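Local coordinates for uncharacterized protein (Methanothermobacter thermautotrophicus, PDB 1L1S), which is of unknown function but belongs to the DsrE/DsrF-like family, whose characterised relatives take part in sulfur metabolism, so a related role is possible, at residues R5-I10 with V101-E106; L20-V25 with S53-D58; N27-L32 with T63-R68; N47-D52 with G57-L62. All blocks are in the same frame, centred on the assembly; numbering follows the deposited sequence.

Contact 1 of 4, residues R5-I10 with V101-E106; sequences RVVFHI and VRRQTE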
loop_
_atom_site.group_PDB
_atom_site.type_symbol
_atom_site.label_atom_id
_atom_site.label_comp_id
_atom_site.label_asym_id
_atom_site.label_seq_id
_atom_site.Cartn_x
_atom_site.Cartn_y
_atom_site.Cartn_z
ATOM N N ARG A 5 2.460 6.973 15.548
ATOM C CA ARG A 5 2.924 5.592 15.488
ATOM C C ARG A 5 2.683 5.089 14.076
ATOM O O ARG A 5 1.556 5.140 13.566
ATOM C CB ARG A 5 2.141 4.738 16.480
ATOM C CG ARG A 5 2.331 5.132 17.938
ATOM C CD ARG A 5 1.340 4.363 18.792
ATOM N NE ARG A 5 -0.017 4.674 18.362
ATOM C CZ ARG A 5 -1.099 4.005 18.740
ATOM N NH1 ARG A 5 -0.994 2.973 19.567
ATOM N NH2 ARG A 5 -2.286 4.372 18.279
ATOM N N VAL A 6 3.735 4.588 13.448
ATOM C CA VAL A 6 3.617 4.111 12.082
ATOM C C VAL A 6 4.462 2.882 11.789
ATOM O O VAL A 6 5.598 2.747 12.251
ATOM C CB VAL A 6 3.986 5.256 11.085
ATOM C CG1 VAL A 6 5.270 5.898 11.497
ATOM C CG2 VAL A 6 4.105 4.726 9.657
ATOM N N VAL A 7 3.886 1.981 11.007
ATOM C CA VAL A 7 4.567 0.771 10.609
ATOM C C VAL A 7 4.677 0.748 9.082
ATOM O O VAL A 7 3.674 0.933 8.367
ATOM C CB VAL A 7 3.806 -0.498 11.111
ATOM C CG1 VAL A 7 2.364 -0.467 10.650
ATOM C CG2 VAL A 7 4.482 -1.754 10.593
ATOM N N PHE A 8 5.903 0.558 8.598
ATOM C CA PHE A 8 6.178 0.475 7.165
ATOM C C PHE A 8 6.145 -0.967 6.737
ATOM O O PHE A 8 6.448 -1.866 7.518
ATOM C CB PHE A 8 7.538 1.049 6.804
ATOM C CG PHE A 8 7.594 2.544 6.838
ATOM C CD1 PHE A 8 7.720 3.217 8.040
ATOM C CD2 PHE A 8 7.539 3.280 5.654
ATOM C CE1 PHE A 8 7.797 4.616 8.069
ATOM C CE2 PHE A 8 7.615 4.674 5.663
ATOM C CZ PHE A 8 7.746 5.342 6.872
ATOM N N HIS A 9 5.787 -1.174 5.482
ATOM C CA HIS A 9 5.665 -2.507 4.919
ATOM C C HIS A 9 6.494 -2.602 3.657
ATOM O O HIS A 9 6.321 -1.812 2.741
ATOM C CB HIS A 9 4.178 -2.753 4.627
ATOM C CG HIS A 9 3.885 -3.931 3.752
ATOM N ND1 HIS A 9 2.603 -4.234 3.343
ATOM C CD2 HIS A 9 4.688 -4.864 3.188
ATOM C CE1 HIS A 9 2.628 -5.299 2.564
ATOM N NE2 HIS A 9 3.880 -5.702 2.452
ATOM N N ILE A 10 7.416 -3.553 3.628
ATOM C CA ILE A 10 8.222 -3.773 2.438
ATOM C C ILE A 10 8.342 -5.278 2.193
ATOM O O ILE A 10 8.655 -6.035 3.104
ATOM C CB ILE A 10 9.610 -3.132 2.579
ATOM C CG1 ILE A 10 10.354 -3.225 1.252
ATOM C CG2 ILE A 10 10.404 -3.786 3.710
ATOM C CD1 ILE A 10 11.677 -2.493 1.287
ATOM N N VAL A 101 -1.306 -6.182 10.839
ATOM C CA VAL A 101 -2.724 -6.102 11.150
ATOM C C VAL A 101 -2.944 -5.764 12.619
ATOM O O VAL A 101 -3.811 -4.955 12.954
ATOM C CB VAL A 101 -3.469 -7.417 10.784
ATOM C CG1 VAL A 101 -4.881 -7.410 11.375
ATOM C CG2 VAL A 101 -3.551 -7.555 9.259
ATOM N N ARG A 102 -2.155 -6.367 13.500
ATOM C CA ARG A 102 -2.292 -6.075 14.927
ATOM C C ARG A 102 -1.985 -4.596 15.171
ATOM O O ARG A 102 -2.697 -3.907 15.884
ATOM C CB ARG A 102 -1.319 -6.920 15.754
ATOM C CG ARG A 102 -1.606 -8.415 15.738
ATOM C CD ARG A 102 -0.856 -9.114 16.862
ATOM N NE ARG A 102 -1.246 -10.517 16.967
ATOM C CZ ARG A 102 -0.724 -11.501 16.240
ATOM N NH1 ARG A 102 0.224 -11.243 15.350
ATOM N NH2 ARG A 102 -1.160 -12.742 16.397
ATOM N N ARG A 103 -0.902 -4.127 14.566
ATOM C CA ARG A 103 -0.487 -2.746 14.728
ATOM C C ARG A 103 -1.573 -1.782 14.243
ATOM O O ARG A 103 -1.955 -0.858 14.955
ATOM C CB ARG A 103 0.816 -2.523 13.966
ATOM C CG ARG A 103 1.840 -1.728 14.718
ATOM C CD ARG A 103 2.832 -2.561 15.548
ATOM N NE ARG A 103 2.374 -2.843 16.896
ATOM C CZ ARG A 103 3.174 -3.122 17.929
ATOM N NH1 ARG A 103 4.492 -3.151 17.797
ATOM N NH2 ARG A 103 2.649 -3.403 19.106
ATOM N N GLN A 104 -2.072 -2.006 13.030
ATOM C CA GLN A 104 -3.121 -1.156 12.478
ATOM C C GLN A 104 -4.326 -1.186 13.405
ATOM O O GLN A 104 -4.960 -0.162 13.664
ATOM C CB GLN A 104 -3.527 -1.639 11.084
ATOM C CG GLN A 104 -2.642 -1.129 9.968
ATOM C CD GLN A 104 -3.172 -1.473 8.581
ATOM O OE1 GLN A 104 -4.327 -1.222 8.275
ATOM N NE2 GLN A 104 -2.312 -2.033 7.735
ATOM N N THR A 105 -4.621 -2.366 13.930
ATOM C CA THR A 105 -5.750 -2.530 14.838
ATOM C C THR A 105 -5.534 -1.752 16.138
ATOM O O THR A 105 -6.495 -1.314 16.772
ATOM C CB THR A 105 -5.967 -4.012 15.138
ATOM O OG1 THR A 105 -6.219 -4.707 13.900
ATOM C CG2 THR A 105 -7.154 -4.202 16.088
ATOM N N GLU A 106 -4.271 -1.568 16.517
ATOM C CA GLU A 106 -3.933 -0.830 17.730
ATOM C C GLU A 106 -3.858 0.683 17.480
ATOM O O GLU A 106 -3.442 1.441 18.353
ATOM C CB GLU A 106 -2.586 -1.316 18.285
ATOM C CG GLU A 106 -2.609 -2.699 18.896
ATOM C CD GLU A 106 -1.232 -3.379 18.876
ATOM O OE1 GLU A 106 -0.202 -2.670 18.750
ATOM O OE2 GLU A 106 -1.189 -4.622 18.993
#
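Arg103 of the terminal turn of helix 96-105 lays its CB against Val7 CG1 at 4.2 Å, and this is the apolar touch between the helix and strand 4-10. Val7 puts CG1 there by turning it between its backbone N and its carbonyl carbon (chi1 54°), while the two side chains cross obliquely. Beyond CB, the Arg103 chain bends at chi2 and again at chi3, which carries the guanidinium away from the strand and back toward Glu106 at the helix end. Arg103 NE (3.2 Å) and Arg103 NH2 (3.0 Å) grip Glu106 OE1 side-on, two nitrogens on one oxygen, and that oxygen lies close to the guanidinium plane. The syn lone pair of OE1 serves NH2. The third nitrogen, NH1, makes a salt bridge to Glu38 on the neighbouring strand 35-41, and Trp108 also touches the chain. An alanine here would keep CB on Val7 but is likely to leave the Glu106 carboxylate without its side-on grip and Glu38 with one arginine fewer, Arg68 remaining. Arg5 supplies the second crossing: Arg5 NH1 (3.1 Å) and NH2 (3.2 Å) both reach the backbone O of Glu106, approached obliquely, and both bonds are bent and weak. Glu106 is the first residue past the helix, so a cation here would probably gain a little from the helix dipole. The Arg103 bridge thus holds the helix end together, whereas the crossing itself rests on one hydrocarbon touch and Arg5's weak bonds to a carbonyl; Glu38 gives Arg103 its ionic tie to the sheet.

Contact 2 of 4, residues L20-V25 with S53-D58; sequences LLISNV and SEYSGD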
loop_
_atom_site.group_PDB
_atom_site.type_symbol
_atom_site.label_atom_id
_atom_site.label_comp_id
_atom_site.label_asym_id
_atom_site.label_seq_id
_atom_site.Cartn_x
_atom_site.Cartn_y
_atom_site.Cartn_z
ATOM N N LEU A 20 13.898 3.969 -1.099
ATOM C CA LEU A 20 12.732 4.818 -0.880
ATOM C C LEU A 20 12.233 4.643 0.566
ATOM O O LEU A 20 11.913 5.622 1.240
ATOM C CB LEU A 20 11.620 4.484 -1.880
ATOM C CG LEU A 20 10.489 5.517 -1.891
ATOM C CD1 LEU A 20 11.092 6.902 -2.080
ATOM C CD2 LEU A 20 9.494 5.211 -3.009
ATOM N N LEU A 21 12.168 3.401 1.039
ATOM C CA LEU A 21 11.742 3.128 2.412
ATOM C C LEU A 21 12.673 3.846 3.391
ATOM O O LEU A 21 12.226 4.545 4.302
ATOM C CB LEU A 21 11.798 1.629 2.696
ATOM C CG LEU A 21 11.806 1.165 4.166
ATOM C CD1 LEU A 21 10.429 1.311 4.754
ATOM C CD2 LEU A 21 12.236 -0.300 4.254
ATOM N N ILE A 22 13.973 3.638 3.212
ATOM C CA ILE A 22 14.975 4.261 4.067
ATOM C C ILE A 22 14.780 5.775 4.100
ATOM O O ILE A 22 14.744 6.380 5.162
ATOM C CB ILE A 22 16.390 3.955 3.557
ATOM C CG1 ILE A 22 16.666 2.454 3.693
ATOM C CG2 ILE A 22 17.422 4.783 4.336
ATOM C CD1 ILE A 22 17.949 2.024 3.043
ATOM N N SER A 23 14.658 6.365 2.915
ATOM C CA SER A 23 14.454 7.793 2.784
ATOM C C SER A 23 13.179 8.215 3.487
ATOM O O SER A 23 13.162 9.224 4.191
ATOM C CB SER A 23 14.376 8.186 1.308
ATOM O OG SER A 23 13.760 9.460 1.175
ATOM N N ASN A 24 12.108 7.450 3.295
ATOM C CA ASN A 24 10.835 7.772 3.942
ATOM C C ASN A 24 10.950 7.714 5.474
ATOM O O ASN A 24 10.372 8.542 6.176
ATOM C CB ASN A 24 9.737 6.819 3.467
ATOM C CG ASN A 24 9.370 7.040 2.012
ATOM O OD1 ASN A 24 9.640 8.096 1.454
ATOM N ND2 ASN A 24 8.744 6.050 1.397
ATOM N N VAL A 25 11.690 6.738 5.994
ATOM C CA VAL A 25 11.866 6.625 7.451
ATOM C C VAL A 25 12.596 7.850 8.019
ATOM O O VAL A 25 12.190 8.406 9.033
ATOM C CB VAL A 25 12.664 5.355 7.825
ATOM C CG1 VAL A 25 13.125 5.419 9.283
ATOM C CG2 VAL A 25 11.780 4.120 7.597
ATOM N N SER A 53 23.806 -7.900 4.157
ATOM C CA SER A 53 23.121 -6.983 3.267
ATOM C C SER A 53 23.878 -5.687 3.054
ATOM O O SER A 53 24.509 -5.163 3.965
ATOM C CB SER A 53 21.727 -6.672 3.815
ATOM O OG SER A 53 21.086 -5.677 3.041
ATOM N N GLU A 54 23.805 -5.179 1.831
ATOM C CA GLU A 54 24.444 -3.923 1.453
ATOM C C GLU A 54 23.790 -2.752 2.190
ATOM O O GLU A 54 24.312 -1.641 2.196
ATOM C CB GLU A 54 24.280 -3.716 -0.043
ATOM C CG GLU A 54 22.818 -3.724 -0.459
ATOM C CD GLU A 54 22.628 -3.846 -1.957
ATOM O OE1 GLU A 54 22.913 -2.861 -2.679
ATOM O OE2 GLU A 54 22.198 -4.933 -2.412
ATOM N N TYR A 55 22.641 -3.002 2.811
ATOM C CA TYR A 55 21.927 -1.951 3.529
ATOM C C TYR A 55 22.128 -2.038 5.040
ATOM O O TYR A 55 21.492 -1.299 5.801
ATOM C CB TYR A 55 20.428 -2.038 3.226
ATOM C CG TYR A 55 20.071 -2.110 1.756
ATOM C CD1 TYR A 55 19.727 -3.329 1.157
ATOM C CD2 TYR A 55 20.049 -0.958 0.970
ATOM C CE1 TYR A 55 19.364 -3.394 -0.191
ATOM C CE2 TYR A 55 19.688 -1.005 -0.380
ATOM C CZ TYR A 55 19.345 -2.219 -0.955
ATOM O OH TYR A 55 18.974 -2.262 -2.283
ATOM N N SER A 56 23.002 -2.947 5.472
ATOM C CA SER A 56 23.267 -3.145 6.894
ATOM C C SER A 56 23.642 -1.862 7.626
ATOM O O SER A 56 23.197 -1.637 8.745
ATOM C CB SER A 56 24.356 -4.209 7.092
ATOM O OG SER A 56 25.439 -4.001 6.202
ATOM N N GLY A 57 24.451 -1.019 6.996
ATOM C CA GLY A 57 24.821 0.234 7.629
ATOM C C GLY A 57 23.576 1.066 7.901
ATOM O O GLY A 57 23.383 1.586 9.007
ATOM N N ASP A 58 22.715 1.186 6.889
ATOM C CA ASP A 58 21.488 1.955 7.034
ATOM C C ASP A 58 20.591 1.329 8.094
ATOM O O ASP A 58 20.048 2.031 8.955
ATOM C CB ASP A 58 20.744 2.044 5.694
ATOM C CG ASP A 58 21.406 3.007 4.722
ATOM O OD1 ASP A 58 21.767 4.124 5.145
ATOM O OD2 ASP A 58 21.559 2.660 3.533
#
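Ile22 of helix 15-31 pushes its CD1 methyl into the notch between Asp58 and Tyr55 at the start of helix 56-64. Its side chain and that of Asp58 cross at about a right angle, so CD1 meets the aspartate broadside: OD2 of Asp58 lies 3.7 Å from Ile22 CD1 and CB 3.9 Å. CG1 stands anti to the carbonyl carbon (chi1 -66°) and the chain runs straight on to CD1, which gives the methyl its full reach. The Tyr55 ring is approached obliquely, CD2 being its nearest atom to Ile22 CD1 at 4.2 Å. One face of that ring is overlain by CG of Glu54, off toward the rim.

Asp58 plays two parts. CB and the OD2 side pack on the isoleucine, while OD1 makes a salt bridge with Arg26, one turn further along helix 15-31; the carboxylate is therefore held from the same helix that packs against it. Tyr55 is fixed by the turn in front of it. Its backbone N donates to Ser53 OG at 3.1 Å in an almost straight bond, an ST turn, and Ser53 O takes both the backbone N and the OG of Ser56, the latter at 2.7 Å and nearly in line with the carbonyl. Ser53 to Ser56 is a type I turn, and Tyr55 sits at the N-cap position.

Helices 15-31 and 56-64 follow successive strands of a parallel sheet and lie side by side on one of its faces, the pairing expected of consecutive beta-alpha-beta crossovers in a Rossmann-like alpha/beta fold such as the DsrE family has.

Contact 3 of 4, residues N27-L32 with T63-R68; sequences NLMADL and TGQGVR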
loop_
_atom_site.group_PDB
_atom_site.type_symbol
_atom_site.label_atom_id
_atom_site.label_comp_id
_atom_site.label_asym_id
_atom_site.label_seq_id
_atom_site.Cartn_x
_atom_site.Cartn_y
_atom_site.Cartn_z
ATOM N N ASN A 27 12.913 10.860 6.547
ATOM C CA ASN A 27 12.076 12.030 6.277
ATOM C C ASN A 27 11.045 12.175 7.393
ATOM O O ASN A 27 10.834 13.264 7.946
ATOM C CB ASN A 27 11.371 11.846 4.924
ATOM C CG ASN A 27 10.503 13.044 4.521
ATOM O OD1 ASN A 27 10.381 13.362 3.333
ATOM N ND2 ASN A 27 9.882 13.692 5.495
ATOM N N LEU A 28 10.418 11.055 7.722
ATOM C CA LEU A 28 9.402 11.014 8.743
ATOM C C LEU A 28 9.936 11.456 10.105
ATOM O O LEU A 28 9.292 12.235 10.798
ATOM C CB LEU A 28 8.824 9.602 8.816
ATOM C CG LEU A 28 7.528 9.427 9.590
ATOM C CD1 LEU A 28 6.459 10.362 9.031
ATOM C CD2 LEU A 28 7.078 7.982 9.488
HETATM N N MSE A 29 11.111 10.971 10.488
HETATM C CA MSE A 29 11.681 11.355 11.780
HETATM C C MSE A 29 11.999 12.849 11.887
HETATM O O MSE A 29 12.033 13.410 12.983
HETATM C CB MSE A 29 12.944 10.545 12.064
HETATM C CG MSE A 29 12.678 9.076 12.258
HETATM SE SE MSE A 29 14.311 8.093 12.651
HETATM C CE MSE A 29 15.313 8.422 11.033
ATOM N N ALA A 30 12.224 13.488 10.744
ATOM C CA ALA A 30 12.540 14.909 10.709
ATOM C C ALA A 30 11.306 15.812 10.589
ATOM O O ALA A 30 11.343 16.956 11.040
ATOM C CB ALA A 30 13.496 15.189 9.563
ATOM N N ASP A 31 10.221 15.304 9.996
ATOM C CA ASP A 31 9.000 16.098 9.814
ATOM C C ASP A 31 8.005 15.997 10.965
ATOM O O ASP A 31 7.136 16.855 11.118
ATOM C CB ASP A 31 8.293 15.711 8.507
ATOM C CG ASP A 31 7.188 16.696 8.123
ATOM O OD1 ASP A 31 7.519 17.841 7.733
ATOM O OD2 ASP A 31 5.991 16.330 8.221
ATOM N N LEU A 32 8.127 14.948 11.769
ATOM C CA LEU A 32 7.241 14.740 12.911
ATOM C C LEU A 32 8.011 14.894 14.214
ATOM O O LEU A 32 9.051 14.263 14.406
ATOM C CB LEU A 32 6.620 13.344 12.846
ATOM C CG LEU A 32 5.278 13.132 12.134
ATOM C CD1 LEU A 32 5.108 14.083 10.956
ATOM C CD2 LEU A 32 5.192 11.678 11.694
ATOM N N THR A 63 18.308 1.704 13.574
ATOM C CA THR A 63 17.929 0.932 14.744
ATOM C C THR A 63 18.383 1.728 15.957
ATOM O O THR A 63 17.667 1.828 16.954
ATOM C CB THR A 63 18.626 -0.450 14.747
ATOM O OG1 THR A 63 18.029 -1.276 13.744
ATOM C CG2 THR A 63 18.507 -1.130 16.118
ATOM N N GLY A 64 19.582 2.299 15.852
ATOM C CA GLY A 64 20.126 3.083 16.943
ATOM C C GLY A 64 19.285 4.317 17.203
ATOM O O GLY A 64 19.264 4.846 18.313
ATOM N N GLN A 65 18.577 4.780 16.180
ATOM C CA GLN A 65 17.744 5.960 16.339
ATOM C C GLN A 65 16.345 5.620 16.830
ATOM O O GLN A 65 15.473 6.485 16.901
ATOM C CB GLN A 65 17.690 6.730 15.020
ATOM C CG GLN A 65 19.056 7.245 14.601
ATOM C CD GLN A 65 19.081 7.760 13.178
ATOM O OE1 GLN A 65 18.614 7.092 12.258
ATOM N NE2 GLN A 65 19.643 8.947 12.986
ATOM N N GLY A 66 16.130 4.358 17.174
ATOM C CA GLY A 66 14.831 3.959 17.683
ATOM C C GLY A 66 13.926 3.219 16.719
ATOM O O GLY A 66 12.826 2.813 17.097
ATOM N N VAL A 67 14.364 3.051 15.475
ATOM C CA VAL A 67 13.559 2.338 14.488
ATOM C C VAL A 67 13.668 0.830 14.714
ATOM O O VAL A 67 14.766 0.272 14.788
ATOM C CB VAL A 67 14.018 2.638 13.032
ATOM C CG1 VAL A 67 13.128 1.881 12.040
ATOM C CG2 VAL A 67 13.972 4.133 12.754
ATOM N N ARG A 68 12.518 0.177 14.802
ATOM C CA ARG A 68 12.466 -1.256 15.005
ATOM C C ARG A 68 12.177 -2.023 13.702
ATOM O O ARG A 68 11.096 -1.901 13.114
ATOM C CB ARG A 68 11.389 -1.592 16.048
ATOM C CG ARG A 68 11.297 -3.064 16.387
ATOM C CD ARG A 68 10.049 -3.383 17.217
ATOM N NE ARG A 68 10.025 -4.785 17.631
ATOM C CZ ARG A 68 8.923 -5.455 17.951
ATOM N NH1 ARG A 68 7.743 -4.852 17.900
ATOM N NH2 ARG A 68 9.001 -6.725 18.336
#
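The flat group here is the carboxamide of Gln65, and the methyl CE of Met29, modelled as selenomethionine, lies off the amide plane just beyond OE1 and not over the body of the amide, with Met29 CE and Gln65 OE1 3.8 Å apart. It is a van der Waals contact and not a polar one. OE1 is buried by it and has no hydrogen-bond partner in the model, which is probably unfavourable for a carbonyl oxygen, though Gln65 as a whole is exposed.

The Met29 chain leaves its helix with CG anti to the carbonyl carbon (chi1 -66°), runs straight to SE and then bends at chi3 (-62°), so that SE and CE face different partners. Met29 SE meets CG2 of Val67 at 4.0 Å, and CE turns up toward the glutamine. Both crossings, with Gln65 and with Val67, are at about a right angle. Met29 also packs on Ile37 of the sheet and on Leu62, so it lies between helix 15-31, the end of helix 56-64 and strand 35-41.

What sets Gln65 and Val67 on either side of a turn is the way helix 56-64 stops. Gly66 N bonds to Thr63 O at 3.0 Å, Val67 N returns to Leu62 O, and Gly66 has the positive phi (103°) of a C-prime residue. That is a Schellman motif, which ends the helix and turns the chain toward strand 68-72, the second half of a beta-alpha-beta crossover.

Contact 4 of 4, residues N47-D52 with G57-L62; sequences NVLRRD and GDVSEL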
loop_
_atom_site.group_PDB
_atom_site.type_symbol
_atom_site.label_atom_id
_atom_site.label_comp_id
_atom_site.label_asym_id
_atom_site.label_seq_id
_atom_site.Cartn_x
_atom_site.Cartn_y
_atom_site.Cartn_z
ATOM N N ASN A 47 15.576 -9.928 2.861
ATOM C CA ASN A 47 16.981 -9.896 2.471
ATOM C C ASN A 47 17.622 -8.580 2.905
ATOM O O ASN A 47 18.827 -8.500 3.107
ATOM C CB ASN A 47 17.135 -10.083 0.958
ATOM C CG ASN A 47 16.687 -11.457 0.499
ATOM O OD1 ASN A 47 16.804 -12.431 1.241
ATOM N ND2 ASN A 47 16.187 -11.546 -0.730
ATOM N N VAL A 48 16.801 -7.548 3.066
ATOM C CA VAL A 48 17.302 -6.252 3.490
ATOM C C VAL A 48 17.773 -6.271 4.938
ATOM O O VAL A 48 18.614 -5.461 5.338
ATOM C CB VAL A 48 16.221 -5.167 3.337
ATOM C CG1 VAL A 48 16.618 -3.924 4.119
ATOM C CG2 VAL A 48 16.049 -4.822 1.862
ATOM N N LEU A 49 17.236 -7.196 5.723
ATOM C CA LEU A 49 17.599 -7.287 7.128
ATOM C C LEU A 49 18.731 -8.286 7.420
ATOM O O LEU A 49 19.070 -8.502 8.580
ATOM C CB LEU A 49 16.357 -7.646 7.952
ATOM C CG LEU A 49 15.100 -6.794 7.713
ATOM C CD1 LEU A 49 14.003 -7.209 8.681
ATOM C CD2 LEU A 49 15.441 -5.312 7.895
ATOM N N ARG A 50 19.302 -8.890 6.375
ATOM C CA ARG A 50 20.399 -9.863 6.527
ATOM C C ARG A 50 21.683 -9.191 7.006
ATOM O O ARG A 50 21.916 -8.020 6.730
ATOM C CB ARG A 50 20.731 -10.536 5.193
ATOM C CG ARG A 50 19.801 -11.626 4.719
ATOM C CD ARG A 50 20.238 -12.092 3.329
ATOM N NE ARG A 50 19.896 -13.486 3.082
ATOM C CZ ARG A 50 20.531 -14.524 3.624
ATOM N NH1 ARG A 50 21.560 -14.333 4.435
ATOM N NH2 ARG A 50 20.110 -15.756 3.389
ATOM N N ARG A 51 22.533 -9.945 7.696
ATOM C CA ARG A 51 23.801 -9.396 8.164
ATOM C C ARG A 51 24.690 -9.017 6.971
ATOM O O ARG A 51 25.379 -8.002 7.000
ATOM C CB ARG A 51 24.542 -10.410 9.049
ATOM C CG ARG A 51 25.876 -9.878 9.590
ATOM C CD ARG A 51 26.624 -10.888 10.474
ATOM N NE ARG A 51 25.899 -11.210 11.702
ATOM C CZ ARG A 51 25.092 -12.254 11.851
ATOM N NH1 ARG A 51 24.903 -13.101 10.844
ATOM N NH2 ARG A 51 24.465 -12.446 13.007
ATOM N N ASP A 52 24.655 -9.828 5.921
ATOM C CA ASP A 52 25.475 -9.573 4.741
ATOM C C ASP A 52 24.834 -8.621 3.731
ATOM O O ASP A 52 25.270 -8.529 2.591
ATOM C CB ASP A 52 25.815 -10.898 4.049
ATOM C CG ASP A 52 24.573 -11.656 3.569
ATOM O OD1 ASP A 52 24.716 -12.843 3.192
ATOM O OD2 ASP A 52 23.462 -11.074 3.553
ATOM N N GLY A 57 24.451 -1.019 6.996
ATOM C CA GLY A 57 24.821 0.234 7.629
ATOM C C GLY A 57 23.576 1.066 7.901
ATOM O O GLY A 57 23.383 1.586 9.007
ATOM N N ASP A 58 22.715 1.186 6.889
ATOM C CA ASP A 58 21.488 1.955 7.034
ATOM C C ASP A 58 20.591 1.329 8.094
ATOM O O ASP A 58 20.048 2.031 8.955
ATOM C CB ASP A 58 20.744 2.044 5.694
ATOM C CG ASP A 58 21.406 3.007 4.722
ATOM O OD1 ASP A 58 21.767 4.124 5.145
ATOM O OD2 ASP A 58 21.559 2.660 3.533
ATOM N N VAL A 59 20.450 0.008 8.058
ATOM C CA VAL A 59 19.602 -0.649 9.051
ATOM C C VAL A 59 20.128 -0.511 10.479
ATOM O O VAL A 59 19.362 -0.202 11.388
ATOM C CB VAL A 59 19.401 -2.137 8.724
ATOM C CG1 VAL A 59 18.678 -2.833 9.855
ATOM C CG2 VAL A 59 18.601 -2.269 7.461
ATOM N N SER A 60 21.428 -0.721 10.685
ATOM C CA SER A 60 21.968 -0.610 12.041
ATOM C C SER A 60 21.844 0.819 12.556
ATOM O O SER A 60 21.461 1.040 13.704
ATOM C CB SER A 60 23.430 -1.052 12.096
ATOM O OG SER A 60 24.283 -0.040 11.592
ATOM N N GLU A 61 22.147 1.791 11.703
ATOM C CA GLU A 61 22.050 3.184 12.110
ATOM C C GLU A 61 20.640 3.588 12.543
ATOM O O GLU A 61 20.469 4.204 13.593
ATOM C CB GLU A 61 22.498 4.103 10.983
ATOM C CG GLU A 61 22.218 5.559 11.275
ATOM C CD GLU A 61 22.715 6.472 10.182
ATOM O OE1 GLU A 61 22.582 7.706 10.346
ATOM O OE2 GLU A 61 23.240 5.959 9.163
ATOM N N LEU A 62 19.630 3.248 11.739
ATOM C CA LEU A 62 18.250 3.607 12.083
ATOM C C LEU A 62 17.758 2.885 13.330
ATOM O O LEU A 62 16.887 3.384 14.051
ATOM C CB LEU A 62 17.307 3.317 10.909
ATOM C CG LEU A 62 17.478 4.271 9.725
ATOM C CD1 LEU A 62 16.737 3.773 8.501
ATOM C CD2 LEU A 62 16.982 5.627 10.130
#
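Two apolar touches and a backbone oxygen meet at one methyl, CG2 of Val59 on helix 56-64. Val48 CG1 lies 4.2 Å from Val59 CG2, the backbone O of Val48 3.8 Å, and Leu49 CD2 4.4 Å. With CG1 of Val59 anti to the backbone N (chi1 173°), it is CG2 that is turned toward the loop. Leu49 and Val59 both also rest on Phe69 of strand 68-72, and Val48 reaches Val18 of helix 15-31. The loop after strand 35-41 therefore folds back over the first turn of the helix it leads into, closing the connection between strand and helix in a beta-alpha-beta unit over a buried hydrophobic seam.

Polar bonds within each partner are joined by a weak one from Ser53 OG, which lies between them in the chain, to Val48 O, the oxygen that also meets the methyl. On the helix, Ser60 OG donates to Gly57 O at 3.2 Å, and Glu61 N reaches the same oxygen from the same face. In the loop, Arg50 N gives a weak bond to Asn47 O.

As for charges, Arg50 NH1 and Asp52 OD1 are a long 3.7 Å apart, with the oxygen well out of the guanidinium plane.

Overall arrangement
Contacts 2 and 4 are buried, while contacts 1 and 3 are only partly so. Contacts 2 and 3 both join helix 15-31 to helix 56-64, near its start and near its end, and touch where Val25 CG1 packs on Val67 CG2 at 3.8 Å. Contact 4 shares Gly57 and Asp58 with contact 2, and ties the preceding loop to that same helix. Across these three the meeting surfaces are mainly van der Waals. Contact 1 differs: it binds strand 4-10 to helix 96-105 on the other face of the sheet, through arginines and a helix end. Phe8 of its strand packs on Leu21, Asn24, Val25 and Leu28, linking it to contacts 2 and 3.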